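PDB 6HCP: BauA from Acinetobacter baumannii, which acts as a TonB-dependent outer-membrane receptor for ferric preacinetobactin and probably carries this siderophore complex across the outer membrane. Local coordinates for residues Q338-V343 and F408-L413; G281-K286 and T313-N318; G628-V633 and G648-D653. One frame throughout, in Å; residues are numbered along the deposited sequence.

Overall arrangement
From the N terminus, contact 2 closes first: 281-286 and 313-318 are the paired arms of a beta hairpin, strands 282-297 and 302-318. Contact 1 follows, closing a longer loop of 64 residues, largely strand, in which 408-413 returns past strand 361-381 to reach 338-343. Contact 3 closes the shortest loop, the hairpin of strands 622-637 and 645-662. The three lie in series, and none nests or crosses. Contacts 1 and 2 are joined directly, since strands 302-318 and 331-358 are neighbours in the barrel wall; the contact centres lie about 10 Å apart. Contact 3 belongs to a separate part of that wall, its centre about 39 Å from contact 1 and about 31 Å from contact 2.

Contact 1. Residues Q338-V343 and F408-L413; sequences QLAFDV and FTPPFL. With EDO (1,2-ethanediol), chain Q.
Phe408 points the edge of its ring at a backbone carbonyl: CZ lies 3.7 Å from Leu339 O, which sits in the ring plane. The setting is the beta-barrel wall of a TonB-dependent receptor. Strand 338-343 is already bonded on one edge to strand 302-318 and on the other to strand 361-381, so the loop 408-411 packs over its side instead of adding a strand. Phe408 reaches back toward the wall because CG stands opposite the backbone N (chi1 -171°), and its CZ also meets the methyl of Ala340 at 4.0 Å. Within the loop, Pro410 CD covers one face of the same ring, 3.6 Å above its centre. Gln338 runs the other way past Phe408, its CD 3.8 Å from Phe408 CD1, with amide and ring planes 42° apart. Stretched out beyond CG (chi2 -177°), Gln338 brings its amide to the loop backbone. There NE2 bonds to Glu407 O and to Asn318 OD1, a residue of contact 2, which should fix the flip of the amide. The other amide atom, Gln338 OE1, accepts a weak bond from Thr409 N at 3.4 Å.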
loop_
_atom_site.group_PDB
_atom_site.type_symbol
_atom_site.label_atom_id
_atom_site.label_comp_id
_atom_site.label_asym_id
_atom_site.label_seq_id
_atom_site.Cartn_x
_atom_site.Cartn_y
_atom_site.Cartn_z
ATOM N N GLN A 338 -14.491 -35.290 -4.416
ATOM C CA GLN A 338 -15.288 -35.055 -3.226
ATOM C C GLN A 338 -14.842 -36.041 -2.144
ATOM O O GLN A 338 -14.571 -37.210 -2.428
ATOM C CB GLN A 338 -16.777 -35.218 -3.528
ATOM C CG GLN A 338 -17.285 -34.254 -4.591
ATOM C CD GLN A 338 -18.777 -34.375 -4.836
ATOM O OE1 GLN A 338 -19.444 -35.286 -4.341
ATOM N NE2 GLN A 338 -19.342 -33.340 -5.439
ATOM N N LEU A 339 -14.796 -35.554 -0.907
ATOM C CA LEU A 339 -14.434 -36.371 0.240
ATOM C C LEU A 339 -15.281 -35.942 1.426
ATOM O O LEU A 339 -15.524 -34.759 1.643
ATOM C CB LEU A 339 -12.939 -36.190 0.536
ATOM C CG LEU A 339 -12.425 -36.876 1.809
ATOM C CD1 LEU A 339 -12.605 -38.384 1.734
ATOM C CD2 LEU A 339 -10.960 -36.535 2.041
ATOM N N ALA A 340 -15.747 -36.921 2.199
ATOM C CA ALA A 340 -16.337 -36.636 3.489
ATOM C C ALA A 340 -15.915 -37.744 4.438
ATOM O O ALA A 340 -15.691 -38.884 3.994
ATOM C CB ALA A 340 -17.846 -36.516 3.426
ATOM N N PHE A 341 -15.704 -37.374 5.699
ATOM C CA PHE A 341 -15.516 -38.396 6.718
ATOM C C PHE A 341 -16.101 -37.899 8.036
ATOM O O PHE A 341 -16.208 -36.695 8.310
ATOM C CB PHE A 341 -14.048 -38.836 6.791
ATOM C CG PHE A 341 -13.071 -37.780 7.254
ATOM C CD1 PHE A 341 -12.909 -37.489 8.598
ATOM C CD2 PHE A 341 -12.312 -37.085 6.329
ATOM C CE1 PHE A 341 -12.017 -36.505 9.017
ATOM C CE2 PHE A 341 -11.403 -36.124 6.741
ATOM C CZ PHE A 341 -11.261 -35.832 8.077
ATOM N N ASP A 342 -16.580 -38.866 8.819
ATOM C CA ASP A 342 -17.096 -38.646 10.153
ATOM C C ASP A 342 -16.269 -39.504 11.106
ATOM O O ASP A 342 -16.064 -40.691 10.819
ATOM C CB ASP A 342 -18.568 -39.066 10.275
ATOM C CG ASP A 342 -19.518 -38.323 9.340
ATOM O OD1 ASP A 342 -19.253 -37.144 9.054
ATOM O OD2 ASP A 342 -20.409 -38.986 8.769
ATOM N N VAL A 343 -15.813 -38.922 12.207
ATOM C CA VAL A 343 -15.003 -39.687 13.158
ATOM C C VAL A 343 -15.460 -39.379 14.588
ATOM O O VAL A 343 -15.741 -38.218 14.964
ATOM C CB VAL A 343 -13.497 -39.492 12.911
ATOM C CG1 VAL A 343 -13.130 -38.071 12.592
ATOM C CG2 VAL A 343 -12.611 -40.045 14.019
ATOM N N PHE A 408 -23.097 -32.363 -4.090
ATOM C CA PHE A 408 -22.269 -33.077 -3.131
ATOM C C PHE A 408 -23.000 -34.337 -2.664
ATOM O O PHE A 408 -23.817 -34.266 -1.760
ATOM C CB PHE A 408 -21.894 -32.154 -1.977
ATOM C CG PHE A 408 -20.858 -32.730 -1.043
ATOM C CD1 PHE A 408 -19.538 -32.849 -1.446
ATOM C CD2 PHE A 408 -21.211 -33.172 0.222
ATOM C CE1 PHE A 408 -18.594 -33.423 -0.604
ATOM C CE2 PHE A 408 -20.270 -33.761 1.055
ATOM C CZ PHE A 408 -18.958 -33.856 0.652
ATOM N N THR A 409 -22.621 -35.490 -3.229
ATOM C CA THR A 409 -23.240 -36.792 -2.909
ATOM C C THR A 409 -22.192 -37.906 -2.876
ATOM O O THR A 409 -22.337 -38.924 -3.547
ATOM C CB THR A 409 -24.289 -37.167 -3.973
ATOM O OG1 THR A 409 -23.605 -37.191 -5.233
ATOM C CG2 THR A 409 -25.450 -36.201 -4.017
ATOM N N PRO A 410 -21.054 -37.753 -2.167
ATOM C CA PRO A 410 -20.010 -38.778 -2.227
ATOM C C PRO A 410 -20.511 -40.088 -1.612
ATOM O O PRO A 410 -21.155 -40.066 -0.572
ATOM C CB PRO A 410 -18.880 -38.150 -1.402
ATOM C CG PRO A 410 -19.619 -37.285 -0.402
ATOM C CD PRO A 410 -20.757 -36.677 -1.212
ATOM N N PRO A 411 -20.365 -41.244 -2.291
ATOM C CA PRO A 411 -20.817 -42.518 -1.724
ATOM C C PRO A 411 -19.891 -43.037 -0.609
ATOM O O PRO A 411 -18.681 -42.767 -0.626
ATOM C CB PRO A 411 -20.774 -43.459 -2.932
ATOM C CG PRO A 411 -19.663 -42.899 -3.780
ATOM C CD PRO A 411 -19.779 -41.398 -3.631
ATOM N N PHE A 412 -20.450 -43.873 0.271
ATOM C CA PHE A 412 -19.711 -44.530 1.347
ATOM C C PHE A 412 -18.596 -45.402 0.772
ATOM O O PHE A 412 -18.776 -46.111 -0.230
ATOM C CB PHE A 412 -20.674 -45.320 2.228
ATOM C CG PHE A 412 -19.977 -46.200 3.235
ATOM C CD1 PHE A 412 -19.371 -45.650 4.359
ATOM C CD2 PHE A 412 -19.810 -47.556 2.991
ATOM C CE1 PHE A 412 -18.725 -46.461 5.283
ATOM C CE2 PHE A 412 -19.154 -48.362 3.909
ATOM C CZ PHE A 412 -18.602 -47.811 5.043
ATOM N N LEU A 413 -17.395 -45.288 1.356
ATOM C CA LEU A 413 -16.240 -46.033 0.886
ATOM C C LEU A 413 -15.891 -47.141 1.893
ATOM O O LEU A 413 -15.754 -48.280 1.514
ATOM C CB LEU A 413 -15.051 -45.096 0.673
ATOM C CG LEU A 413 -15.210 -44.061 -0.447
ATOM C CD1 LEU A 413 -13.981 -43.163 -0.530
ATOM C CD2 LEU A 413 -15.468 -44.729 -1.787
HETATM C C1 EDO Q . -22.175 -35.706 -8.474
HETATM O O1 EDO Q . -23.122 -35.284 -7.499
HETATM C C2 EDO Q . -22.879 -35.986 -9.791
HETATM O O2 EDO Q . -22.906 -34.783 -10.562
#

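Contact 2. Residues G281-K286 and T313-N318; sequences GSVETK and TEYKYN. With EDO (1,2-ethanediol), chain D; EDO (1,2-ethanediol), chain Z; EDO (1,2-ethanediol), chain J.
Val283 CG2 presses on Tyr315, 3.3 Å from its CE1, while Val283 CB lies 4.1 Å from Tyr317 CD2. The valine thus sits against both rings: with CG1 between the backbone N and the carbonyl carbon (chi1 67°), CG2 is left anti to the N and faces Tyr315. Beyond it Thr285 and Thr313 meet through their CG2 methyls at 3.8 Å. On the other side, Glu284 and Lys316 run alongside each other, yet Glu284 OE1 stays 4.8 Å from Lys316 NZ, too far for a salt bridge. Lys286 and Glu314 form a second oppositely charged pair, bridged by a water that donates to Glu314 OE1 at 2.8 Å and accepts a weak bond from Lys286 NZ. Six backbone bonds, both directions at Ser282-Asn318, Glu284-Lys316 and Lys286-Glu314, set this register. Further out, Phe341 lies against the Tyr315 ring at a shallow angle, and Tyr128 of the plug domain meets it edge-to-face. Tyr317 is held by a bond from OH to Ala320 O and a cation-pi contact with Arg256. Aromatics on the inner face, where Tyr315 meets the plug, charges on the outer, and N-to-C directions 176° apart mark a hairpin of a plugged TonB-dependent receptor barrel.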
loop_
_atom_site.group_PDB
_atom_site.type_symbol
_atom_site.label_atom_id
_atom_site.label_comp_id
_atom_site.label_asym_id
_atom_site.label_seq_id
_atom_site.Cartn_x
_atom_site.Cartn_y
_atom_site.Cartn_z
ATOM N N GLY A 281 -15.238 -24.225 -5.001
ATOM C CA GLY A 281 -14.778 -25.295 -4.082
ATOM C C GLY A 281 -14.979 -24.895 -2.635
ATOM O O GLY A 281 -14.860 -23.712 -2.291
ATOM N N SER A 282 -15.329 -25.854 -1.772
ATOM C CA SER A 282 -15.535 -25.515 -0.386
ATOM C C SER A 282 -15.141 -26.681 0.521
ATOM O O SER A 282 -15.158 -27.870 0.122
ATOM C CB SER A 282 -16.938 -25.058 -0.109
ATOM O OG SER A 282 -17.851 -26.096 -0.331
ATOM N N VAL A 283 -14.825 -26.312 1.755
ATOM C CA VAL A 283 -14.531 -27.259 2.800
ATOM C C VAL A 283 -15.315 -26.820 4.024
ATOM O O VAL A 283 -15.440 -25.614 4.313
ATOM C CB VAL A 283 -13.019 -27.343 3.101
ATOM C CG1 VAL A 283 -12.498 -26.051 3.716
ATOM C CG2 VAL A 283 -12.703 -28.536 4.015
ATOM N N GLU A 284 -15.784 -27.802 4.791
ATOM C CA GLU A 284 -16.451 -27.514 6.060
ATOM C C GLU A 284 -16.058 -28.589 7.063
ATOM O O GLU A 284 -16.137 -29.780 6.726
ATOM C CB GLU A 284 -17.969 -27.508 5.875
ATOM C CG GLU A 284 -18.730 -27.405 7.175
ATOM C CD GLU A 284 -20.221 -27.677 7.021
ATOM O OE1 GLU A 284 -20.614 -28.860 6.798
ATOM O OE2 GLU A 284 -20.982 -26.701 7.061
ATOM N N THR A 285 -15.644 -28.162 8.260
ATOM C CA THR A 285 -15.383 -29.088 9.363
ATOM C C THR A 285 -16.202 -28.650 10.573
ATOM O O THR A 285 -16.168 -27.491 10.977
ATOM C CB THR A 285 -13.891 -29.188 9.697
ATOM O OG1 THR A 285 -13.158 -29.411 8.493
ATOM C CG2 THR A 285 -13.568 -30.331 10.633
ATOM N N LYS A 286 -16.959 -29.600 11.126
ATOM C CA LYS A 286 -17.631 -29.412 12.389
ATOM C C LYS A 286 -16.944 -30.293 13.431
ATOM O O LYS A 286 -16.806 -31.485 13.213
ATOM C CB LYS A 286 -19.107 -29.807 12.269
ATOM C CG LYS A 286 -19.959 -28.932 11.356
ATOM C CD LYS A 286 -21.415 -29.385 11.295
ATOM C CE LYS A 286 -22.237 -28.585 10.305
ATOM N NZ LYS A 286 -23.552 -29.214 10.039
ATOM N N THR A 313 -15.823 -35.252 14.730
ATOM C CA THR A 313 -15.465 -34.445 13.588
ATOM C C THR A 313 -16.333 -34.870 12.411
ATOM O O THR A 313 -16.448 -36.052 12.128
ATOM C CB THR A 313 -13.989 -34.632 13.223
ATOM O OG1 THR A 313 -13.209 -34.183 14.330
ATOM C CG2 THR A 313 -13.619 -33.931 11.932
ATOM N N GLU A 314 -16.887 -33.888 11.696
ATOM C CA GLU A 314 -17.533 -34.123 10.421
ATOM C C GLU A 314 -16.884 -33.209 9.387
ATOM O O GLU A 314 -16.962 -31.990 9.534
ATOM C CB GLU A 314 -19.038 -33.835 10.518
ATOM C CG GLU A 314 -19.772 -34.724 11.513
ATOM C CD GLU A 314 -21.245 -34.375 11.688
ATOM O OE1 GLU A 314 -21.723 -33.476 10.986
ATOM O OE2 GLU A 314 -21.923 -35.078 12.444
ATOM N N TYR A 315 -16.198 -33.823 8.419
ATOM C CA TYR A 315 -15.441 -33.145 7.390
ATOM C C TYR A 315 -16.123 -33.357 6.050
ATOM O O TYR A 315 -16.410 -34.490 5.684
ATOM C CB TYR A 315 -14.011 -33.673 7.323
ATOM C CG TYR A 315 -13.150 -33.058 6.251
ATOM C CD1 TYR A 315 -12.455 -31.873 6.466
ATOM C CD2 TYR A 315 -12.940 -33.711 5.053
ATOM C CE1 TYR A 315 -11.622 -31.341 5.493
ATOM C CE2 TYR A 315 -12.106 -33.193 4.071
ATOM C CZ TYR A 315 -11.462 -31.989 4.281
ATOM O OH TYR A 315 -10.628 -31.499 3.316
ATOM N N LYS A 316 -16.190 -32.284 5.256
ATOM C CA LYS A 316 -16.705 -32.346 3.902
ATOM C C LYS A 316 -15.888 -31.430 2.988
ATOM O O LYS A 316 -15.578 -30.305 3.352
ATOM C CB LYS A 316 -18.172 -31.900 3.884
ATOM C CG LYS A 316 -19.142 -32.800 4.645
ATOM C CD LYS A 316 -20.560 -32.223 4.628
ATOM C CE LYS A 316 -21.611 -33.192 5.119
ATOM N NZ LYS A 316 -21.309 -33.614 6.499
ATOM N N TYR A 317 -15.563 -31.932 1.797
ATOM C CA TYR A 317 -14.753 -31.211 0.828
ATOM C C TYR A 317 -15.307 -31.479 -0.566
ATOM O O TYR A 317 -15.428 -32.618 -0.988
ATOM C CB TYR A 317 -13.279 -31.632 0.897
ATOM C CG TYR A 317 -12.399 -30.948 -0.113
ATOM C CD1 TYR A 317 -12.335 -31.389 -1.420
ATOM C CD2 TYR A 317 -11.534 -29.937 0.266
ATOM C CE1 TYR A 317 -11.496 -30.792 -2.347
ATOM C CE2 TYR A 317 -10.716 -29.306 -0.655
ATOM C CZ TYR A 317 -10.707 -29.716 -1.972
ATOM O OH TYR A 317 -9.863 -29.136 -2.889
ATOM N N ASN A 318 -15.555 -30.394 -1.302
ATOM C CA ASN A 318 -16.001 -30.456 -2.694
ATOM C C ASN A 318 -15.159 -29.460 -3.493
ATOM O O ASN A 318 -15.230 -28.270 -3.237
ATOM C CB ASN A 318 -17.480 -30.081 -2.778
ATOM C CG ASN A 318 -18.100 -30.238 -4.148
ATOM O OD1 ASN A 318 -17.605 -30.994 -4.977
ATOM N ND2 ASN A 318 -19.319 -29.740 -4.278
HETATM C C1 EDO D . -18.363 -28.662 1.991
HETATM O O1 EDO D . -18.663 -27.275 1.912
HETATM C C2 EDO D . -18.643 -29.380 0.701
HETATM O O2 EDO D . -20.044 -29.294 0.402
HETATM C C1 EDO Z . -11.443 -27.522 7.349
HETATM O O1 EDO Z . -12.706 -26.823 7.275
HETATM C C2 EDO Z . -10.652 -27.030 8.525
HETATM O O2 EDO Z . -11.249 -27.508 9.745
HETATM C C1 EDO J . -7.987 -34.879 3.491
HETATM O O1 EDO J . -7.271 -36.054 3.106
HETATM C C2 EDO J . -7.744 -33.822 2.428
HETATM O O2 EDO J . -8.972 -33.371 1.839
HETATM O O HOH W 1 -19.119 -30.914 7.826
HETATM O O HOH W 2 -24.229 -32.194 11.355
#

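Contact 3. Residues G628-V633 and G648-D653; sequences GNINAV and GRTLLD. With C8E ((hydroxyethyloxy)tri(ethyloxy)octane), chain B; C8E ((hydroxyethyloxy)tri(ethyloxy)octane), chain C.
Ile630 and Leu652 stand shoulder to shoulder on neighbouring strands of an antiparallel hairpin in the barrel wall. At the root of the isoleucine, CB is 4.0 Å from Leu652 CD2. Its next atom, CG1, turned opposite the backbone N (chi1 -174°), touches two methyls of the facing strand, Thr650 CG2 and Leu652 CD2, each 3.8 Å away. The terminal CD1 remains within touch of the same pair, and the side chain also packs on Phe186 of a second subunit. Ala632 continues this outward row, its CB 3.3 Å from Thr650 OG1.

The other face is mixed, with Leu651 and Val633 among polar and charged groups. Asn629 and Asp653 meet with their planes 47° apart, Asn629 CB lying 3.4 Å from Asp653 OD2, while Asp653 OD1 is bonded to Asn675 N. Arg649, which folds over twice along its chain, runs alongside Val633; its NH1 is hydrogen-bonded to Gln636 OE1 and its NH2 to the hydroxyl of Tyr92 in the plug domain.

Paired backbone bonds join Asn629 to Asp653 and Asn631 to Leu651. Nearer the turn, Val633 N donates to Arg649 O, and a water donates both to that oxygen and to Asn631 O. At the end of the pairing, Gly648 N holds a detergent through its O18 at 3.1 Å.

The two faces therefore differ in chemistry: a largely aliphatic one, with detergent bound along this hairpin, suits lipid or a neighbouring barrel, whereas the amides, carboxylate and guanidinium lie, with Leu651 and Val633, on the inner face, where the arginine links wall to plug.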
loop_
_atom_site.group_PDB
_atom_site.type_symbol
_atom_site.label_atom_id
_atom_site.label_comp_id
_atom_site.label_asym_id
_atom_site.label_seq_id
_atom_site.Cartn_x
_atom_site.Cartn_y
_atom_site.Cartn_z
ATOM N N GLY A 628 5.932 -4.530 14.997
ATOM C CA GLY A 628 6.418 -5.006 13.709
ATOM C C GLY A 628 6.979 -6.419 13.840
ATOM O O GLY A 628 7.494 -6.817 14.893
ATOM N N ASN A 629 6.880 -7.159 12.739
ATOM C CA ASN A 629 7.417 -8.502 12.621
ATOM C C ASN A 629 8.149 -8.635 11.288
ATOM O O ASN A 629 7.669 -8.150 10.247
ATOM C CB ASN A 629 6.307 -9.550 12.675
ATOM C CG ASN A 629 5.760 -9.735 14.067
ATOM O OD1 ASN A 629 4.919 -8.952 14.491
ATOM N ND2 ASN A 629 6.166 -10.812 14.730
ATOM N N ILE A 630 9.275 -9.345 11.333
ATOM C CA ILE A 630 9.948 -9.819 10.142
ATOM C C ILE A 630 10.102 -11.340 10.235
ATOM O O ILE A 630 10.281 -11.901 11.308
ATOM C CB ILE A 630 11.305 -9.108 9.962
ATOM C CG1 ILE A 630 11.972 -9.485 8.643
ATOM C CG2 ILE A 630 12.223 -9.380 11.135
ATOM C CD1 ILE A 630 13.073 -8.533 8.216
ATOM N N ASN A 631 9.954 -11.991 9.084
ATOM C CA ASN A 631 9.988 -13.436 8.960
ATOM C C ASN A 631 10.755 -13.750 7.672
ATOM O O ASN A 631 10.258 -13.502 6.604
ATOM C CB ASN A 631 8.560 -13.991 8.987
ATOM C CG ASN A 631 8.429 -15.437 8.532
ATOM O OD1 ASN A 631 9.408 -16.165 8.463
ATOM N ND2 ASN A 631 7.227 -15.842 8.142
ATOM N N ALA A 632 12.013 -14.172 7.812
ATOM C CA ALA A 632 12.906 -14.419 6.701
ATOM C C ALA A 632 13.295 -15.895 6.677
ATOM O O ALA A 632 13.832 -16.415 7.659
ATOM C CB ALA A 632 14.141 -13.554 6.818
ATOM N N VAL A 633 13.074 -16.539 5.534
ATOM C CA VAL A 633 13.491 -17.930 5.359
ATOM C C VAL A 633 14.253 -18.083 4.042
ATOM O O VAL A 633 14.060 -17.319 3.111
ATOM C CB VAL A 633 12.304 -18.904 5.440
ATOM C CG1 VAL A 633 11.487 -18.677 6.696
ATOM C CG2 VAL A 633 11.415 -18.847 4.210
ATOM N N GLY A 648 13.787 -18.541 -0.967
ATOM C CA GLY A 648 13.393 -17.921 0.289
ATOM C C GLY A 648 12.474 -16.730 0.053
ATOM O O GLY A 648 12.301 -16.265 -1.072
ATOM N N ARG A 649 11.810 -16.285 1.114
ATOM C CA ARG A 649 11.100 -15.012 1.084
ATOM C C ARG A 649 11.167 -14.381 2.473
ATOM O O ARG A 649 11.433 -15.050 3.486
ATOM C CB ARG A 649 9.667 -15.169 0.565
ATOM C CG ARG A 649 8.616 -15.503 1.610
ATOM C CD ARG A 649 8.607 -16.949 2.083
ATOM N NE ARG A 649 8.610 -17.907 0.985
ATOM C CZ ARG A 649 8.506 -19.232 1.132
ATOM N NH1 ARG A 649 8.675 -20.003 0.062
ATOM N NH2 ARG A 649 8.193 -19.753 2.324
ATOM N N THR A 650 11.003 -13.064 2.481
ATOM C CA THR A 650 11.007 -12.268 3.702
ATOM C C THR A 650 9.688 -11.516 3.757
ATOM O O THR A 650 9.335 -10.832 2.815
ATOM C CB THR A 650 12.227 -11.335 3.755
ATOM O OG1 THR A 650 13.405 -12.120 3.885
ATOM C CG2 THR A 650 12.188 -10.389 4.933
ATOM N N LEU A 651 8.932 -11.721 4.833
ATOM C CA LEU A 651 7.631 -11.098 5.007
ATOM C C LEU A 651 7.694 -10.102 6.171
ATOM O O LEU A 651 8.324 -10.367 7.190
ATOM C CB LEU A 651 6.586 -12.192 5.261
ATOM C CG LEU A 651 6.509 -13.280 4.179
ATOM C CD1 LEU A 651 5.461 -14.323 4.540
ATOM C CD2 LEU A 651 6.200 -12.689 2.808
ATOM N N LEU A 652 6.968 -8.984 6.016
ATOM C CA LEU A 652 6.860 -7.962 7.026
ATOM C C LEU A 652 5.412 -7.885 7.489
ATOM O O LEU A 652 4.503 -7.931 6.672
ATOM C CB LEU A 652 7.274 -6.607 6.458
ATOM C CG LEU A 652 8.706 -6.496 5.941
ATOM C CD1 LEU A 652 8.956 -5.072 5.437
ATOM C CD2 LEU A 652 9.711 -6.870 7.002
ATOM N N ASP A 653 5.237 -7.616 8.785
ATOM C CA ASP A 653 3.937 -7.315 9.351
ATOM C C ASP A 653 4.083 -6.048 10.213
ATOM O O ASP A 653 5.116 -5.822 10.818
ATOM C CB ASP A 653 3.391 -8.486 10.182
ATOM C CG ASP A 653 3.625 -9.863 9.579
ATOM O OD1 ASP A 653 3.190 -10.092 8.411
ATOM O OD2 ASP A 653 4.164 -10.732 10.320
HETATM C C1 C8E B . 7.805 -2.099 9.529
HETATM C C2 C8E B . 8.681 -2.779 10.562
HETATM C C3 C8E B . 8.606 -4.276 10.346
HETATM C C4 C8E B . 9.821 -5.011 10.898
HETATM C C5 C8E B . 10.036 -4.773 12.376
HETATM C C6 C8E B . 10.613 -5.996 13.061
HETATM C C7 C8E B . 11.244 -5.643 14.405
HETATM C C8 C8E B . 11.208 -4.133 14.647
HETATM C C1 C8E C . 22.138 -20.053 16.261
HETATM C C2 C8E C . 22.412 -19.202 15.048
HETATM C C3 C8E C . 21.592 -19.647 13.841
HETATM C C4 C8E C . 21.858 -18.710 12.662
HETATM C C5 C8E C . 20.943 -18.989 11.473
HETATM C C6 C8E C . 20.816 -17.768 10.565
HETATM C C7 C8E C . 19.678 -17.946 9.566
HETATM C C8 C8E C . 19.192 -16.622 8.956
HETATM O O9 C8E C . 18.741 -16.797 7.618
HETATM C C10 C8E C . 17.532 -16.129 7.228
HETATM C C11 C8E C . 17.154 -16.442 5.789
HETATM O O12 C8E C . 17.588 -15.461 4.844
HETATM C C13 C8E C . 18.471 -16.023 3.827
HETATM C C14 C8E C . 17.859 -16.041 2.407
HETATM O O15 C8E C . 18.233 -17.163 1.547
HETATM C C16 C8E C . 17.355 -17.326 0.382
HETATM C C17 C8E C . 17.621 -18.562 -0.535
HETATM O O18 C8E C . 16.814 -18.374 -1.744
HETATM O O HOH W 3 9.154 -15.876 5.259
HETATM O O HOH W 4 14.295 -14.342 2.368
#